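Local atomic coordinates of methylmalonyl-CoA carboxyltransferase 5S subunit (Propionibacterium freudenreichii subsp. shermanii, PDB entry 1RQB), a protein that catalyses the transfer of a carboxyl group from the biotin of the 1.3S subunit to pyruvate, forming oxaloacetate, as the cobalt-dependent 5S subunit of transcarboxylase. Residues P427-W430 with E431-K435; P205-D208 with I209-I213; D282-R285 with L286-R290. One frame throughout, in Å; residues are numbered along the deposited sequence.

Contact 1: residues P427-W430 with E431-K435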
ATOM      1  N   PRO A 427      29.275   8.537 -35.910  1.00 20.92           N
ATOM      2  CA  PRO A 427      30.181   9.635 -36.243  1.00 25.14           C
ATOM      3  C   PRO A 427      29.817  10.900 -35.464  1.00 24.57           C
ATOM      4  O   PRO A 427      28.729  10.999 -34.899  1.00 23.16           O
ATOM      5  CB  PRO A 427      29.944   9.816 -37.735  1.00 24.39           C
ATOM      6  CG  PRO A 427      28.468   9.622 -37.834  1.00 24.96           C
ATOM      7  CD  PRO A 427      28.223   8.402 -36.935  1.00 22.87           C
ATOM      8  N   PRO A 428      30.733  11.878 -35.425  1.00 27.30           N
ATOM      9  CA  PRO A 428      30.461  13.132 -34.709  1.00 26.75           C
ATOM     10  C   PRO A 428      29.160  13.697 -35.284  1.00 25.69           C
ATOM     11  O   PRO A 428      28.902  13.560 -36.478  1.00 24.76           O
ATOM     12  CB  PRO A 428      31.678  13.983 -35.049  1.00 27.78           C
ATOM     13  CG  PRO A 428      32.782  12.944 -35.120  1.00 29.02           C
ATOM     14  CD  PRO A 428      32.129  11.823 -35.900  1.00 26.94           C
ATOM     15  N   GLU A 429      28.334  14.328 -34.452  1.00 24.72           N
ATOM     16  CA  GLU A 429      27.048  14.842 -34.946  1.00 23.13           C
ATOM     17  C   GLU A 429      26.704  16.202 -34.334  1.00 22.96           C
ATOM     18  O   GLU A 429      25.712  16.819 -34.723  1.00 21.82           O
ATOM     19  CB  GLU A 429      25.935  13.830 -34.612  1.00 26.08           C
ATOM     20  CG  GLU A 429      25.780  13.506 -33.106  1.00 26.02           C
ATOM     21  CD  GLU A 429      24.594  12.577 -32.794  1.00 26.36           C
ATOM     22  OE1 GLU A 429      24.800  11.388 -32.453  1.00 20.76           O
ATOM     23  OE2 GLU A 429      23.439  13.042 -32.890  1.00 27.00           O
ATOM     24  N   TRP A 430      27.507  16.694 -33.398  1.00 22.11           N
ATOM     25  CA  TRP A 430      27.175  17.965 -32.738  1.00 24.58           C
ATOM     26  C   TRP A 430      27.038  19.120 -33.734  1.00 27.42           C
ATOM     27  O   TRP A 430      26.070  19.876 -33.673  1.00 21.65           O
ATOM     28  CB  TRP A 430      28.205  18.324 -31.663  1.00 22.81           C
ATOM     29  CG  TRP A 430      27.834  19.579 -30.911  1.00 24.34           C
ATOM     30  CD1 TRP A 430      28.398  20.816 -31.043  1.00 25.67           C
ATOM     31  CD2 TRP A 430      26.787  19.720 -29.934  1.00 22.12           C
ATOM     32  NE1 TRP A 430      27.770  21.716 -30.211  1.00 26.06           N
ATOM     33  CE2 TRP A 430      26.778  21.069 -29.521  1.00 23.76           C
ATOM     34  CE3 TRP A 430      25.857  18.835 -29.371  1.00 21.51           C
ATOM     35  CZ2 TRP A 430      25.872  21.559 -28.565  1.00 22.14           C
ATOM     36  CZ3 TRP A 430      24.952  19.322 -28.418  1.00 21.25           C
ATOM     37  CH2 TRP A 430      24.970  20.670 -28.028  1.00 19.60           C
ATOM     38  N   GLU A 431      27.998  19.284 -34.641  1.00 27.35           N
ATOM     39  CA  GLU A 431      27.923  20.385 -35.613  1.00 30.48           C
ATOM     40  C   GLU A 431      26.653  20.288 -36.462  1.00 29.63           C
ATOM     41  O   GLU A 431      25.997  21.298 -36.712  1.00 30.39           O
ATOM     42  CB  GLU A 431      29.165  20.415 -36.512  1.00 36.72           C
ATOM     43  CG  GLU A 431      30.235  21.450 -36.130  1.00 46.14           C
ATOM     44  CD  GLU A 431      30.418  21.664 -34.631  1.00 51.61           C
ATOM     45  OE1 GLU A 431      30.754  20.696 -33.913  1.00 55.76           O
ATOM     46  OE2 GLU A 431      30.234  22.817 -34.175  1.00 54.25           O
ATOM     47  N   LYS A 432      26.301  19.085 -36.897  1.00 27.52           N
ATOM     48  CA  LYS A 432      25.097  18.880 -37.715  1.00 26.23           C
ATOM     49  C   LYS A 432      23.841  19.233 -36.913  1.00 27.89           C
ATOM     50  O   LYS A 432      22.915  19.856 -37.430  1.00 22.95           O
ATOM     51  CB  LYS A 432      25.021  17.421 -38.170  1.00 28.40           C
ATOM     52  CG  LYS A 432      23.749  17.052 -38.925  1.00 39.88           C
ATOM     53  CD  LYS A 432      23.717  15.551 -39.229  1.00 44.54           C
ATOM     54  CE  LYS A 432      22.420  15.122 -39.913  1.00 47.02           C
ATOM     55  NZ  LYS A 432      22.229  15.772 -41.241  1.00 53.37           N
ATOM     56  N   GLN A 433      23.799  18.811 -35.651  1.00 23.68           N
ATOM     57  CA  GLN A 433      22.638  19.091 -34.795  1.00 24.53           C
ATOM     58  C   GLN A 433      22.516  20.599 -34.573  1.00 22.36           C
ATOM     59  O   GLN A 433      21.427  21.163 -34.671  1.00 23.67           O
ATOM     60  CB  GLN A 433      22.786  18.400 -33.431  1.00 26.59           C
ATOM     61  CG  GLN A 433      22.801  16.870 -33.459  1.00 27.90           C
ATOM     62  CD  GLN A 433      21.471  16.275 -33.863  1.00 31.10           C
ATOM     63  OE1 GLN A 433      20.455  16.968 -33.908  1.00 31.56           O
ATOM     64  NE2 GLN A 433      21.464  14.979 -34.149  1.00 36.83           N
ATOM     65  N   SER A 434      23.641  21.236 -34.269  1.00 20.61           N
ATOM     66  CA  SER A 434      23.680  22.682 -34.005  1.00 25.89           C
ATOM     67  C   SER A 434      23.170  23.487 -35.201  1.00 28.76           C
ATOM     68  O   SER A 434      22.405  24.435 -35.030  1.00 27.78           O
ATOM     69  CB  SER A 434      25.103  23.135 -33.685  1.00 25.68           C
ATOM     70  OG  SER A 434      25.544  22.599 -32.455  1.00 33.72           O
ATOM     71  N   LYS A 435      23.578  23.115 -36.410  1.00 29.68           N
ATOM     72  CA  LYS A 435      23.180  23.883 -37.599  1.00 30.15           C
ATOM     73  C   LYS A 435      21.677  23.744 -37.845  1.00 29.97           C
ATOM     74  O   LYS A 435      20.991  24.734 -38.096  1.00 28.30           O
ATOM     75  CB  LYS A 435      23.947  23.407 -38.834  1.00 35.72           C
ATOM     76  CG  LYS A 435      25.423  23.196 -38.571  1.00 44.75           C
ATOM     77  CD  LYS A 435      26.071  24.364 -37.842  1.00 47.13           C
ATOM     78  CE  LYS A 435      27.509  24.016 -37.471  1.00 48.12           C
ATOM     79  NZ  LYS A 435      27.980  24.740 -36.253  1.00 50.38           N
TER
HETATM   80  O   HOH W   1      28.655  16.930 -36.838  1.00 25.11           O

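Contact 2: residues P205-D208 with I209-I213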
ATOM      1  N   PRO A 205      15.478 -12.184  -1.715  1.00 12.94           N
ATOM      2  CA  PRO A 205      16.436 -11.804  -2.766  1.00 11.65           C
ATOM      3  C   PRO A 205      17.064 -10.444  -2.448  1.00 11.24           C
ATOM      4  O   PRO A 205      18.252 -10.223  -2.676  1.00 11.56           O
ATOM      5  CB  PRO A 205      15.567 -11.764  -4.024  1.00 15.13           C
ATOM      6  CG  PRO A 205      14.551 -12.835  -3.767  1.00 16.88           C
ATOM      7  CD  PRO A 205      14.208 -12.656  -2.298  1.00 13.66           C
ATOM      8  N   ALA A 206      16.267  -9.522  -1.906  1.00  9.17           N
ATOM      9  CA  ALA A 206      16.795  -8.194  -1.556  1.00  8.44           C
ATOM     10  C   ALA A 206      17.945  -8.358  -0.558  1.00 10.72           C
ATOM     11  O   ALA A 206      19.035  -7.815  -0.735  1.00 11.60           O
ATOM     12  CB  ALA A 206      15.674  -7.316  -0.932  1.00  7.39           C
ATOM     13  N   TYR A 207      17.686  -9.110   0.496  1.00 10.98           N
ATOM     14  CA  TYR A 207      18.699  -9.361   1.531  1.00 10.95           C
ATOM     15  C   TYR A 207      19.927 -10.047   0.924  1.00 11.95           C
ATOM     16  O   TYR A 207      21.056  -9.593   1.107  1.00 12.48           O
ATOM     17  CB  TYR A 207      18.096 -10.254   2.628  1.00 11.08           C
ATOM     18  CG  TYR A 207      19.067 -10.602   3.737  1.00  9.75           C
ATOM     19  CD1 TYR A 207      19.145  -9.825   4.897  1.00 14.72           C
ATOM     20  CD2 TYR A 207      19.921 -11.697   3.618  1.00 14.30           C
ATOM     21  CE1 TYR A 207      20.058 -10.140   5.911  1.00 15.69           C
ATOM     22  CE2 TYR A 207      20.834 -12.021   4.629  1.00 15.46           C
ATOM     23  CZ  TYR A 207      20.898 -11.241   5.766  1.00 15.73           C
ATOM     24  OH  TYR A 207      21.798 -11.558   6.756  1.00 16.99           O
ATOM     25  N   ASP A 208      19.717 -11.136   0.188  1.00  9.45           N
ATOM     26  CA  ASP A 208      20.809 -11.929  -0.396  1.00 14.36           C
ATOM     27  C   ASP A 208      21.682 -11.127  -1.366  1.00 13.77           C
ATOM     28  O   ASP A 208      22.908 -11.227  -1.335  1.00 13.20           O
ATOM     29  CB  ASP A 208      20.260 -13.157  -1.131  1.00 16.15           C
ATOM     30  CG  ASP A 208      19.614 -14.166  -0.195  1.00 19.69           C
ATOM     31  OD1 ASP A 208      19.710 -14.000   1.035  1.00 22.71           O
ATOM     32  OD2 ASP A 208      19.012 -15.141  -0.699  1.00 22.88           O
ATOM     33  N   ILE A 209      21.075 -10.331  -2.235  1.00 14.14           N
ATOM     34  CA  ILE A 209      21.862  -9.563  -3.211  1.00 14.05           C
ATOM     35  C   ILE A 209      22.644  -8.443  -2.521  1.00 12.38           C
ATOM     36  O   ILE A 209      23.836  -8.268  -2.769  1.00 14.42           O
ATOM     37  CB  ILE A 209      20.946  -8.978  -4.332  1.00 13.25           C
ATOM     38  CG1 ILE A 209      20.409 -10.119  -5.204  1.00 14.95           C
ATOM     39  CG2 ILE A 209      21.730  -8.003  -5.214  1.00 13.53           C
ATOM     40  CD1 ILE A 209      19.222  -9.719  -6.093  1.00 15.66           C
ATOM     41  N   ILE A 210      21.982  -7.676  -1.665  1.00 11.91           N
ATOM     42  CA  ILE A 210      22.662  -6.569  -0.975  1.00 12.79           C
ATOM     43  C   ILE A 210      23.806  -7.120  -0.121  1.00 13.51           C
ATOM     44  O   ILE A 210      24.906  -6.568  -0.095  1.00 12.07           O
ATOM     45  CB  ILE A 210      21.700  -5.788  -0.047  1.00 15.14           C
ATOM     46  CG1 ILE A 210      20.600  -5.107  -0.867  1.00 20.78           C
ATOM     47  CG2 ILE A 210      22.478  -4.746   0.754  1.00 13.06           C
ATOM     48  CD1 ILE A 210      21.110  -4.101  -1.836  1.00 23.32           C
ATOM     49  N   LYS A 211      23.546  -8.221   0.564  1.00 12.79           N
ATOM     50  CA  LYS A 211      24.568  -8.838   1.421  1.00 15.41           C
ATOM     51  C   LYS A 211      25.736  -9.346   0.569  1.00 16.54           C
ATOM     52  O   LYS A 211      26.898  -9.167   0.929  1.00 13.16           O
ATOM     53  CB  LYS A 211      23.933  -9.993   2.204  1.00 16.47           C
ATOM     54  CG  LYS A 211      24.811 -10.572   3.304  1.00 29.08           C
ATOM     55  CD  LYS A 211      25.120  -9.486   4.339  1.00 33.76           C
ATOM     56  CE  LYS A 211      25.910 -10.037   5.521  1.00 39.49           C
ATOM     57  NZ  LYS A 211      25.083 -10.988   6.315  1.00 36.74           N
ATOM     58  N   ALA A 212      25.447  -9.970  -0.570  1.00 11.92           N
ATOM     59  CA  ALA A 212      26.518 -10.521  -1.414  1.00 15.12           C
ATOM     60  C   ALA A 212      27.395  -9.408  -1.990  1.00 17.56           C
ATOM     61  O   ALA A 212      28.609  -9.568  -2.109  1.00 15.49           O
ATOM     62  CB  ALA A 212      25.933 -11.382  -2.538  1.00 13.08           C
ATOM     63  N   ILE A 213      26.792  -8.285  -2.358  1.00 12.85           N
ATOM     64  CA  ILE A 213      27.573  -7.170  -2.915  1.00 13.70           C
ATOM     65  C   ILE A 213      28.476  -6.586  -1.827  1.00 15.88           C
ATOM     66  O   ILE A 213      29.666  -6.361  -2.050  1.00 15.49           O
ATOM     67  CB  ILE A 213      26.643  -6.066  -3.490  1.00 11.11           C
ATOM     68  CG1 ILE A 213      25.922  -6.608  -4.733  1.00 14.69           C
ATOM     69  CG2 ILE A 213      27.468  -4.831  -3.888  1.00 14.24           C
ATOM     70  CD1 ILE A 213      24.904  -5.632  -5.378  1.00 14.58           C
TER
HETATM   71  O   HOH W   2      24.397 -13.376   5.515  1.00 39.22           O

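Contact 3: residues D282-R285 with L286-R290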
ATOM      1  N   ASP A 282      12.942  14.994   9.123  1.00 17.17           N
ATOM      2  CA  ASP A 282      12.194  15.886  10.023  1.00 14.70           C
ATOM      3  C   ASP A 282      10.705  15.646   9.763  1.00 14.33           C
ATOM      4  O   ASP A 282      10.188  16.029   8.715  1.00 14.24           O
ATOM      5  CB  ASP A 282      12.565  17.339   9.689  1.00 19.30           C
ATOM      6  CG  ASP A 282      11.898  18.353  10.602  1.00 23.37           C
ATOM      7  OD1 ASP A 282      10.688  18.223  10.869  1.00 25.16           O
ATOM      8  OD2 ASP A 282      12.591  19.299  11.029  1.00 28.65           O
ATOM      9  N   TYR A 283      10.018  15.000  10.709  1.00 11.56           N
ATOM     10  CA  TYR A 283       8.600  14.644  10.546  1.00 16.21           C
ATOM     11  C   TYR A 283       7.699  15.858  10.303  1.00 19.50           C
ATOM     12  O   TYR A 283       6.716  15.761   9.571  1.00 15.26           O
ATOM     13  CB  TYR A 283       8.104  13.853  11.759  1.00 17.49           C
ATOM     14  CG  TYR A 283       8.607  12.428  11.773  1.00 24.46           C
ATOM     15  CD1 TYR A 283       9.578  12.021  12.682  1.00 30.82           C
ATOM     16  CD2 TYR A 283       8.118  11.488  10.868  1.00 29.23           C
ATOM     17  CE1 TYR A 283      10.051  10.707  12.690  1.00 34.34           C
ATOM     18  CE2 TYR A 283       8.585  10.173  10.867  1.00 29.05           C
ATOM     19  CZ  TYR A 283       9.549   9.791  11.781  1.00 31.71           C
ATOM     20  OH  TYR A 283      10.012   8.494  11.794  1.00 31.72           O
ATOM     21  N   ASP A 284       8.003  16.993  10.921  1.00 17.15           N
ATOM     22  CA  ASP A 284       7.166  18.182  10.708  1.00 19.80           C
ATOM     23  C   ASP A 284       7.278  18.644   9.253  1.00 16.53           C
ATOM     24  O   ASP A 284       6.288  19.052   8.650  1.00 16.56           O
ATOM     25  CB  ASP A 284       7.585  19.337  11.609  1.00 30.72           C
ATOM     26  CG  ASP A 284       6.661  20.538  11.460  1.00 42.38           C
ATOM     27  OD1 ASP A 284       7.067  21.664  11.822  1.00 47.91           O
ATOM     28  OD2 ASP A 284       5.516  20.347  10.979  1.00 45.52           O
ATOM     29  N   ARG A 285       8.484  18.591   8.688  1.00 14.75           N
ATOM     30  CA  ARG A 285       8.659  18.997   7.287  1.00 13.23           C
ATOM     31  C   ARG A 285       7.921  18.005   6.387  1.00 11.72           C
ATOM     32  O   ARG A 285       7.265  18.395   5.423  1.00 11.44           O
ATOM     33  CB  ARG A 285      10.144  19.033   6.890  1.00 12.88           C
ATOM     34  CG  ARG A 285      10.978  20.129   7.556  1.00 17.83           C
ATOM     35  CD  ARG A 285      10.525  21.543   7.160  1.00 16.62           C
ATOM     36  NE  ARG A 285      11.427  22.526   7.752  1.00 17.24           N
ATOM     37  CZ  ARG A 285      11.579  23.778   7.332  1.00 19.84           C
ATOM     38  NH1 ARG A 285      10.888  24.241   6.301  1.00 19.32           N
ATOM     39  NH2 ARG A 285      12.461  24.566   7.935  1.00 19.87           N
ATOM     40  N   LEU A 286       8.023  16.721   6.713  1.00 14.35           N
ATOM     41  CA  LEU A 286       7.351  15.687   5.912  1.00 14.69           C
ATOM     42  C   LEU A 286       5.838  15.924   5.913  1.00 10.68           C
ATOM     43  O   LEU A 286       5.169  15.755   4.895  1.00 10.51           O
ATOM     44  CB  LEU A 286       7.656  14.287   6.470  1.00 11.59           C
ATOM     45  CG  LEU A 286       9.116  13.827   6.439  1.00 14.00           C
ATOM     46  CD1 LEU A 286       9.217  12.378   6.917  1.00 14.35           C
ATOM     47  CD2 LEU A 286       9.649  13.933   5.016  1.00 12.11           C
ATOM     48  N   HIS A 287       5.296  16.305   7.064  1.00 12.44           N
ATOM     49  CA  HIS A 287       3.852  16.550   7.178  1.00 12.82           C
ATOM     50  C   HIS A 287       3.440  17.698   6.251  1.00 11.54           C
ATOM     51  O   HIS A 287       2.391  17.647   5.610  1.00 10.13           O
ATOM     52  CB  HIS A 287       3.507  16.897   8.626  1.00 17.44           C
ATOM     53  CG  HIS A 287       2.051  17.143   8.854  1.00 27.23           C
ATOM     54  ND1 HIS A 287       1.124  16.125   8.901  1.00 33.95           N
ATOM     55  CD2 HIS A 287       1.356  18.293   9.020  1.00 31.89           C
ATOM     56  CE1 HIS A 287      -0.080  16.637   9.088  1.00 35.27           C
ATOM     57  NE2 HIS A 287       0.033  17.950   9.163  1.00 34.46           N
ATOM     58  N   LYS A 288       4.271  18.732   6.173  1.00 11.82           N
ATOM     59  CA  LYS A 288       3.964  19.886   5.316  1.00 14.38           C
ATOM     60  C   LYS A 288       4.026  19.485   3.839  1.00 14.30           C
ATOM     61  O   LYS A 288       3.211  19.927   3.031  1.00 13.61           O
ATOM     62  CB  LYS A 288       4.950  21.038   5.559  1.00 15.98           C
ATOM     63  CG  LYS A 288       4.927  21.607   6.964  1.00 20.54           C
ATOM     64  CD  LYS A 288       5.908  22.772   7.067  1.00 26.83           C
ATOM     65  CE  LYS A 288       5.996  23.316   8.485  1.00 36.41           C
ATOM     66  NZ  LYS A 288       4.663  23.673   9.052  1.00 35.97           N
ATOM     67  N   ILE A 289       5.006  18.669   3.482  1.00 11.57           N
ATOM     68  CA  ILE A 289       5.136  18.225   2.087  1.00 10.13           C
ATOM     69  C   ILE A 289       3.931  17.353   1.728  1.00  8.42           C
ATOM     70  O   ILE A 289       3.332  17.489   0.661  1.00 11.34           O
ATOM     71  CB  ILE A 289       6.443  17.417   1.903  1.00 11.19           C
ATOM     72  CG1 ILE A 289       7.639  18.313   2.237  1.00  9.85           C
ATOM     73  CG2 ILE A 289       6.555  16.884   0.463  1.00  9.39           C
ATOM     74  CD1 ILE A 289       8.927  17.538   2.530  1.00  9.69           C
ATOM     75  N   ARG A 290       3.574  16.459   2.643  1.00 10.91           N
ATOM     76  CA  ARG A 290       2.442  15.551   2.418  1.00 11.08           C
ATOM     77  C   ARG A 290       1.163  16.346   2.146  1.00 13.75           C
ATOM     78  O   ARG A 290       0.450  16.079   1.181  1.00 12.74           O
ATOM     79  CB  ARG A 290       2.197  14.673   3.644  1.00 12.88           C
ATOM     80  CG  ARG A 290       1.061  13.702   3.418  1.00 19.20           C
ATOM     81  CD  ARG A 290       0.761  12.897   4.658  1.00 26.88           C
ATOM     82  NE  ARG A 290       0.121  13.696   5.691  1.00 37.29           N
ATOM     83  CZ  ARG A 290      -1.198  13.814   5.814  1.00 43.82           C
ATOM     84  NH1 ARG A 290      -1.999  13.179   4.961  1.00 44.46           N
ATOM     85  NH2 ARG A 290      -1.716  14.550   6.794  1.00 39.19           N
TER

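Contact 1: residues P427-W430 with E431-K435
Glu429 and Gln433 meet twice, by backbone and by side chain, where helix 430-437 starts with Glu429 at its N-cap position. Among the backbone bonds, Gln433 N donates to Glu429 O at 2.9 Å, and Ser434 N reaches Trp430 O at 2.8 Å. In the side-chain bond, Gln433 NE2 gives to Glu429 OE2 at 3.0 Å, with the carboxylate and amide planes 32° apart as the two chains run side by side. That same carboxylate also forms a salt bridge with Arg112 through OE2 and accepts from Asn115 N through OE1.

Polar atoms also meet the indole. With chi1 at -176°, Trp430 CG lies opposite the backbone N, and the indole swings over Ser434: OG lies 3.3 Å above one face, offset toward the rim, while donating to Trp430 O at 3.0 Å from above the carbonyl plane. Glu431 OE1 comes in the ring plane, 3.7 Å from Trp430 CD1. Arg121 adds a cation-pi contact to the indole.

Several donors thus share the Glu429 carboxylate, and they probably stabilise its negative charge and limit its rotation, consistent with this helix start in the conserved carboxylase domain being tied to Arg112 and Asn115.

Contact 2: residues P205-D208 with I209-I213
Four i to i+4 backbone bonds tie Pro205-Asp208 to Ile209-Ile213 in one continuous helix: Ile209 N to Pro205 O and Lys211 N to Tyr207 O at 2.9 Å each, with Ile210 N to Ala206 O and Ala212 N to Asp208 O completing the set. The side chains of Tyr207 and Lys211, also one turn apart, lie alongside each other and point the same way. Setting Tyr207 CG opposite the backbone N (chi1 179°) sends the phenol along the helix toward Lys211, whose own chain bends at chi2 (61°) and again at chi4 before its ammonium meets the phenol oxygen. The direct bond from Lys211 NZ to Tyr207 OH is weak, at 3.4 Å. A water lies 2.6 Å from Lys211 NZ, which donates to it, and gives a weak bond back to Tyr207 OH, closing a small triangle. The stronger partners of both polar ends belong to Glu18, which offers its carboxylate to Lys211 and its backbone oxygen to Tyr207.

Helix 203-217 links the parallel, neighbouring strands 191-193 and 223-225, and the three make a beta-alpha-beta crossover of the TIM barrel. Ile210 faces the barrel strands: its CG1 comes within 3.1 Å of Ala206 O, and the side chain rests on Ile223 of strand 223-225 and on Ala244. Ile209 faces the neighbouring helix 174-186 instead; its CG1 lies 3.3 Å from Pro205 O, and the side chain packs on Val174 and Tyr177. Ala212 CB, 3.3 Å from Asp208 O, meets Val174 and Val178 of that same helix.

Contact 3: residues D282-R285 with L286-R290
Leu286 N donates to Asp282 O at 3.0 Å, in the carbonyl plane, and the i to i+4 pattern continues from His287 N to Tyr283 O, Lys288 N to Asp284 O and Ile289 N to Arg285 O. This is the N-terminal start of helix 283-296, which follows strand 277-278 of the TIM barrel, with Asp282 as its N-cap. The capping bond runs from Arg285 N to Asp282 OD1 at 3.1 Å, meeting the oxygen from above the carboxylate plane.

Leu286 is buried: CG sits 3.3 Å from Asp282 O, while CD1 reaches Tyr283 CD2 at 4.2 Å, an apolar touch between obliquely crossed side chains. The loop residue Tyr61 and Glu266 of helix 265-271 touch the leucine, and Tyr283 leans on Ala269. With an alanine in place of Leu286, CG and both methyls are gone, and Tyr61, Glu266 and the Tyr283 ring would probably lose the side chain they touch.

Arg285 finds its partner outside the two segments, its NH1 forming a salt bridge with Asp55 of helix 53-58. Between Asp284 and Lys288 the contact is ionic. Lys288 keeps CG anti to its carbonyl carbon (chi1 -62°) and bends only at chi4, carrying its end across the carboxylate of Asp284. The resulting salt bridge is long, with Lys288 NZ 3.9 Å from Asp284 OD2.

In the fold
All three are local i to i+4 contacts, contact 2 within a helix and contacts 1 and 3 at helix starts, and none touches another. Contacts 2 and 3 belong to the TIM barrel, on helices that follow strands 191-193 and 277-278; their centres are 31 Å apart. Neither reaches the active site itself: the side chain of Ile210 is about 10 Å from that of the cobalt ligand His226, and that of Ile289 about 10 Å from that of the substrate-binding Ala35. Contact 1 lies in the conserved carboxylase domain, away from these sites, its centre 44 Å from that of contact 2 and 47 Å from that of contact 3. It nevertheless reaches the barrel through Glu117 of helix 116-128.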